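Local coordinates for protein probable endonuclease 4 (Thermotoga maritima, PDB 4HNO) that probably cleaves DNA backbones at apurinic or apyrimidinic sites during base excision repair, as a metal-dependent endonuclease with a TIM-barrel fold, at residues A[32-37]-A[69-74]; A[108-113]-A[145-150]. One frame throughout, in Å; residues are numbered along the deposited sequence. Where two conformers were deposited one is given.

Contact 1. Residues A[32-37]-A[69-74]; sequences FQIFPH and AFCHSG. With ZN (zinc ion), chain B.
Gln33 and His72 meet on the inner side of two parallel barrel strands, the glutamine amide standing almost perpendicular (88°) to the imidazole. The glutamine presents CD and NE2 to the ring's edge, NE2 lying 3.7 Å from His72 CD2. An extended side chain, with CG anti to the backbone N (chi1 179°), carries that amide inward, where OE1 bonds to His218 and NE2 to His10 and Glu263. His72 uses NE2 for the zinc ion, at 2.0 Å. Its ND1 donates to Ser73 O at 2.8 Å, in the ring plane and on a carbonyl lone pair, a second-shell bond that, with the zinc on NE2, holds the ring's rotation. Just past the strand, Phe35 sets its ring edge, CD2, against His72 O (3.3 Å), a buried oxygen without a hydrogen-bond partner.

On the other face, Ala69 CB sits over the Phe32 ring as a CH-pi contact, 4.1 Å from its centroid. Three backbone hydrogen bonds join the strands, the shortest from His72 N to Ile34 O (2.8 Å). Helix 49-61 links the pair as a beta-alpha-beta unit; helix 20-26 packs on Phe32 and Ile34, helix 84-104 on Pro36, and strand 108-115 continues the sheet beyond 69-72.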
loop_
_atom_site.group_PDB
_atom_site.type_symbol
_atom_site.label_atom_id
_atom_site.label_comp_id
_atom_site.label_asym_id
_atom_site.label_seq_id
_atom_site.Cartn_x
_atom_site.Cartn_y
_atom_site.Cartn_z
ATOM N N PHE A 32 -10.237 -2.037 2.537
ATOM C CA PHE A 32 -9.565 -3.224 2.028
ATOM C C PHE A 32 -8.571 -2.874 0.948
ATOM O O PHE A 32 -8.650 -1.796 0.337
ATOM C CB PHE A 32 -10.555 -4.278 1.473
ATOM C CG PHE A 32 -11.417 -3.806 0.323
ATOM C CD1 PHE A 32 -10.925 -3.769 -0.964
ATOM C CD2 PHE A 32 -12.739 -3.469 0.535
ATOM C CE1 PHE A 32 -11.738 -3.373 -2.014
ATOM C CE2 PHE A 32 -13.548 -3.074 -0.506
ATOM C CZ PHE A 32 -13.053 -3.034 -1.778
ATOM N N GLN A 33 -7.667 -3.819 0.711
ATOM C CA GLN A 33 -6.793 -3.811 -0.457
ATOM C C GLN A 33 -6.976 -5.131 -1.190
ATOM O O GLN A 33 -7.177 -6.162 -0.558
ATOM C CB GLN A 33 -5.338 -3.618 -0.025
ATOM C CG GLN A 33 -4.331 -3.626 -1.167
ATOM C CD GLN A 33 -2.952 -3.334 -0.628
ATOM O OE1 GLN A 33 -2.484 -2.201 -0.666
ATOM N NE2 GLN A 33 -2.325 -4.369 -0.103
ATOM N N ILE A 34 -6.894 -5.076 -2.513
ATOM C CA ILE A 34 -6.981 -6.258 -3.363
ATOM C C ILE A 34 -5.944 -6.159 -4.459
ATOM O O ILE A 34 -5.542 -5.078 -4.863
ATOM C CB ILE A 34 -8.375 -6.395 -4.008
ATOM C CG1 ILE A 34 -8.854 -5.072 -4.608
ATOM C CG2 ILE A 34 -9.384 -6.881 -2.973
ATOM C CD1 ILE A 34 -10.031 -5.204 -5.592
ATOM N N PHE A 35 -5.539 -7.302 -5.004
ATOM C CA PHE A 35 -4.858 -7.307 -6.299
ATOM C C PHE A 35 -5.900 -7.040 -7.402
ATOM O O PHE A 35 -7.079 -7.287 -7.219
ATOM C CB PHE A 35 -4.136 -8.631 -6.545
ATOM C CG PHE A 35 -2.897 -8.821 -5.693
ATOM C CD1 PHE A 35 -2.781 -9.919 -4.872
ATOM C CD2 PHE A 35 -1.839 -7.928 -5.747
ATOM C CE1 PHE A 35 -1.624 -10.108 -4.110
ATOM C CE2 PHE A 35 -0.705 -8.105 -4.983
ATOM C CZ PHE A 35 -0.596 -9.193 -4.164
ATOM N N PRO A 36 -5.460 -6.576 -8.568
ATOM C CA PRO A 36 -6.402 -6.279 -9.658
ATOM C C PRO A 36 -6.642 -7.467 -10.579
ATOM O O PRO A 36 -7.470 -7.377 -11.468
ATOM C CB PRO A 36 -5.722 -5.118 -10.406
ATOM C CG PRO A 36 -4.313 -5.089 -9.915
ATOM C CD PRO A 36 -4.110 -6.076 -8.859
ATOM N N HIS A 37 -5.906 -8.547 -10.380
ATOM C CA HIS A 37 -5.919 -9.701 -11.255
ATOM C C HIS A 37 -5.087 -10.773 -10.570
ATOM O O HIS A 37 -4.428 -10.513 -9.561
ATOM C CB HIS A 37 -5.299 -9.344 -12.621
ATOM C CG HIS A 37 -3.926 -8.764 -12.515
ATOM N ND1 HIS A 37 -2.812 -9.509 -12.206
ATOM C CD2 HIS A 37 -3.506 -7.487 -12.641
ATOM C CE1 HIS A 37 -1.767 -8.701 -12.139
ATOM N NE2 HIS A 37 -2.160 -7.468 -12.391
ATOM N N ALA A 69 -10.733 1.873 -0.254
ATOM C CA ALA A 69 -10.598 0.696 -1.093
ATOM C C ALA A 69 -9.417 0.910 -2.031
ATOM O O ALA A 69 -9.343 1.927 -2.723
ATOM C CB ALA A 69 -11.884 0.463 -1.889
ATOM N N PHE A 70 -8.503 -0.048 -2.048
ATOM C CA PHE A 70 -7.240 0.114 -2.740
ATOM C C PHE A 70 -6.910 -1.131 -3.549
ATOM O O PHE A 70 -7.188 -2.245 -3.104
ATOM C CB PHE A 70 -6.093 0.313 -1.705
ATOM C CG PHE A 70 -6.344 1.426 -0.744
ATOM C CD1 PHE A 70 -7.047 1.204 0.428
ATOM C CD2 PHE A 70 -5.885 2.716 -1.003
ATOM C CE1 PHE A 70 -7.263 2.211 1.330
ATOM C CE2 PHE A 70 -6.105 3.732 -0.115
ATOM C CZ PHE A 70 -6.799 3.468 1.064
ATOM N N CYS A 71 -6.232 -0.956 -4.676
ATOM C CA CYS A 71 -5.587 -2.062 -5.347
ATOM C C CYS A 71 -4.087 -2.009 -5.096
ATOM O O CYS A 71 -3.507 -0.930 -5.000
ATOM C CB CYS A 71 -5.823 -2.075 -6.854
ATOM S SG CYS A 71 -7.391 -2.788 -7.390
ATOM N N HIS A 72 -3.467 -3.172 -4.990
ATOM C CA HIS A 72 -2.008 -3.317 -4.993
ATOM C C HIS A 72 -1.604 -3.893 -6.341
ATOM O O HIS A 72 -2.169 -4.864 -6.802
ATOM C CB HIS A 72 -1.541 -4.260 -3.881
ATOM C CG HIS A 72 -0.085 -4.140 -3.529
ATOM N ND1 HIS A 72 0.942 -4.370 -4.414
ATOM C CD2 HIS A 72 0.506 -3.818 -2.353
ATOM C CE1 HIS A 72 2.104 -4.181 -3.791
ATOM N NE2 HIS A 72 1.871 -3.850 -2.531
ATOM N N SER A 73 -0.620 -3.269 -6.971
ATOM C CA SER A 73 -0.100 -3.646 -8.262
ATOM C C SER A 73 0.615 -4.970 -8.147
ATOM O O SER A 73 1.091 -5.355 -7.077
ATOM C CB SER A 73 0.833 -2.523 -8.721
ATOM O OG SER A 73 1.483 -2.755 -9.932
ATOM N N GLY A 74 0.699 -5.676 -9.260
ATOM C CA GLY A 74 1.301 -6.988 -9.288
ATOM C C GLY A 74 2.794 -6.997 -9.082
ATOM O O GLY A 74 3.521 -6.065 -9.441
HETATM ZN ZN ZN B . 3.347 -3.484 -1.155
HETATM O O HOH W 1 3.158 -4.365 0.539
#

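Contact 2. Residues A[108-113]-A[145-150]; sequences YLNIHP and LLENVS. With ZN (zinc ion), chain B; MN (manganese (II) ion), chain E.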
loop_
_atom_site.group_PDB
_atom_site.type_symbol
_atom_site.label_atom_id
_atom_site.label_comp_id
_atom_site.label_asym_id
_atom_site.label_seq_id
_atom_site.Cartn_x
_atom_site.Cartn_y
_atom_site.Cartn_z
ATOM N N TYR A 108 -7.369 4.054 -6.284
ATOM C CA TYR A 108 -5.958 4.028 -5.878
ATOM C C TYR A 108 -5.323 2.710 -6.301
ATOM O O TYR A 108 -5.872 1.637 -6.052
ATOM C CB TYR A 108 -5.843 4.117 -4.365
ATOM C CG TYR A 108 -6.349 5.395 -3.793
ATOM C CD1 TYR A 108 -7.472 5.446 -3.001
ATOM C CD2 TYR A 108 -5.671 6.568 -4.060
ATOM C CE1 TYR A 108 -7.926 6.660 -2.496
ATOM C CE2 TYR A 108 -6.113 7.772 -3.573
ATOM C CZ TYR A 108 -7.239 7.820 -2.789
ATOM O OH TYR A 108 -7.648 9.054 -2.326
ATOM N N LEU A 109 -4.117 2.821 -6.852
ATOM C CA LEU A 109 -3.311 1.672 -7.250
ATOM C C LEU A 109 -1.935 1.843 -6.623
ATOM O O LEU A 109 -1.193 2.767 -6.972
ATOM C CB LEU A 109 -3.202 1.601 -8.780
ATOM C CG LEU A 109 -2.342 0.458 -9.323
ATOM C CD1 LEU A 109 -2.855 -0.907 -8.909
ATOM C CD2 LEU A 109 -2.281 0.554 -10.829
ATOM N N ASN A 110 -1.614 0.964 -5.691
ATOM C CA ASN A 110 -0.395 1.029 -4.895
ATOM C C ASN A 110 0.706 0.200 -5.527
ATOM O O ASN A 110 0.511 -0.997 -5.768
ATOM C CB ASN A 110 -0.728 0.495 -3.503
ATOM C CG ASN A 110 0.473 0.452 -2.591
ATOM O OD1 ASN A 110 0.736 1.391 -1.857
ATOM N ND2 ASN A 110 1.201 -0.631 -2.644
ATOM N N ILE A 111 1.869 0.814 -5.736
ATOM C CA ILE A 111 3.011 0.139 -6.328
ATOM C C ILE A 111 4.242 0.270 -5.433
ATOM O O ILE A 111 4.435 1.245 -4.739
ATOM C CB ILE A 111 3.339 0.711 -7.749
ATOM C CG1 ILE A 111 3.981 2.108 -7.697
ATOM C CG2 ILE A 111 2.129 0.737 -8.653
ATOM C CD1 ILE A 111 4.646 2.531 -9.012
ATOM N N HIS A 112 5.109 -0.718 -5.529
ATOM C CA HIS A 112 6.488 -0.573 -5.074
ATOM C C HIS A 112 7.251 0.115 -6.219
ATOM O O HIS A 112 7.118 -0.285 -7.372
ATOM C CB HIS A 112 7.112 -1.927 -4.794
ATOM C CG HIS A 112 6.427 -2.677 -3.700
ATOM N ND1 HIS A 112 6.950 -3.796 -3.115
ATOM C CD2 HIS A 112 5.281 -2.423 -3.037
ATOM C CE1 HIS A 112 6.120 -4.233 -2.181
ATOM N NE2 HIS A 112 5.067 -3.444 -2.145
ATOM N N PRO A 113 8.032 1.135 -5.934
ATOM C CA PRO A 113 8.679 1.884 -7.015
ATOM C C PRO A 113 9.459 1.043 -8.008
ATOM O O PRO A 113 9.359 1.288 -9.216
ATOM C CB PRO A 113 9.576 2.864 -6.252
ATOM C CG PRO A 113 8.810 3.118 -4.976
ATOM C CD PRO A 113 8.253 1.771 -4.613
ATOM N N LEU A 145 -0.244 5.158 -5.828
ATOM C CA LEU A 145 0.391 5.311 -4.520
ATOM C C LEU A 145 1.768 4.663 -4.588
ATOM O O LEU A 145 1.892 3.511 -4.996
ATOM C CB LEU A 145 -0.432 4.650 -3.421
ATOM C CG LEU A 145 -1.878 5.126 -3.335
ATOM C CD1 LEU A 145 -2.615 4.407 -2.215
ATOM C CD2 LEU A 145 -1.945 6.629 -3.145
ATOM N N LEU A 146 2.787 5.409 -4.172
ATOM C CA LEU A 146 4.123 4.865 -4.018
ATOM C C LEU A 146 4.268 4.387 -2.584
ATOM O O LEU A 146 4.071 5.168 -1.648
ATOM C CB LEU A 146 5.184 5.914 -4.295
ATOM C CG LEU A 146 5.101 6.620 -5.630
ATOM C CD1 LEU A 146 6.187 7.680 -5.729
ATOM C CD2 LEU A 146 5.184 5.642 -6.789
ATOM N N GLU A 147 4.614 3.116 -2.421
ATOM C CA GLU A 147 4.804 2.502 -1.117
ATOM C C GLU A 147 6.284 2.442 -0.782
ATOM O O GLU A 147 7.101 2.070 -1.614
ATOM C CB GLU A 147 4.219 1.100 -1.149
ATOM C CG GLU A 147 4.271 0.402 0.188
ATOM C CD GLU A 147 3.922 -1.053 0.149
ATOM O OE1 GLU A 147 4.276 -1.763 1.117
ATOM O OE2 GLU A 147 3.260 -1.494 -0.820
ATOM N N ASN A 148 6.628 2.773 0.462
ATOM C CA ASN A 148 7.998 2.525 0.899
ATOM C C ASN A 148 8.258 1.031 1.043
ATOM O O ASN A 148 7.349 0.245 1.353
ATOM C CB ASN A 148 8.322 3.253 2.198
ATOM C CG ASN A 148 7.494 2.749 3.352
ATOM O OD1 ASN A 148 6.271 2.812 3.290
ATOM N ND2 ASN A 148 8.136 2.276 4.417
ATOM N N VAL A 149 9.515 0.652 0.822
ATOM C CA VAL A 149 9.942 -0.726 0.742
ATOM C C VAL A 149 11.163 -0.926 1.643
ATOM O O VAL A 149 11.682 0.000 2.257
ATOM C CB VAL A 149 10.226 -1.144 -0.713
ATOM C CG1 VAL A 149 8.935 -1.105 -1.523
ATOM C CG2 VAL A 149 11.309 -0.287 -1.338
ATOM N N SER A 150 11.626 -2.160 1.700
ATOM C CA SER A 150 12.824 -2.486 2.460
ATOM C C SER A 150 14.069 -2.347 1.584
ATOM O O SER A 150 14.002 -2.389 0.349
ATOM C CB SER A 150 12.705 -3.893 3.019
ATOM O OG SER A 150 11.522 -4.019 3.770
HETATM ZN ZN ZN B . 3.347 -3.484 -1.155
HETATM MN MN MN E . 3.035 -3.210 2.106
HETATM O O HOH W 1 3.158 -4.365 0.539
#
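Metal coordination joins His112 to Glu147: His112 NE2 and Glu147 OE2 each bind the zinc ion at 2.0 Å. The two side chains run side by side, ring and carboxylate planes 88° apart. Glu147 OE1 turns to the second site, modelled with manganese (2.1 Å) and also with zinc, making the carboxylate a bridge between two metals that share a water. His72 completes the first site's protein ligands; Asp181, His218 and Glu263 join Glu147 at the second.

Among the hydrogen bonds, Asn110 ND2 donates to Glu147 OE2 over 2.9 Å, reaching its anti side 22° out of the carboxylate plane. Metal and amide thus grip this oxygen, and a hydrogen bond between Asn110 OD1 and Thr179 OG1 positions the amide. The strands are neighbours in a TIM barrel, connected through helix 121-136 in a beta-alpha-beta unit; their parallel ladder includes Ile111 N to Leu145 O, nearly straight at 173°.

Val149 CG1 makes a CH-pi contact over one face of the His112 ring, offset toward its rim, 3.9 Å from the centroid. Ile111 CG1 lies alongside Leu146 CD2, and helix 160-169 packs on Leu146. Where strand 108-115 begins, Tyr108 CD2 touches Leu145 CD2 (3.8 Å).

Overall arrangement
Contacts 1 and 2 come in series along the chain, contact 1 closing before contact 2 opens, with centres about 11 Å apart. Strands 69-72 and 108-115 lie next to each other in the sheet, so 31-34, 69-72, 108-115 and 143-147 run as four consecutive staves. Probable backbone hydrogen bonds sew the middle pair together, Cys71 O to Asn110 N and Ser73 N to Asn110 O. Both contacts reach the same zinc ion and its water, so one metal site is assembled from separate beta-alpha-beta units. They illustrate how a TIM barrel gathers its active site at the C-terminal ends of its parallel strands, here consistent with multi-metal phosphodiester cleavage.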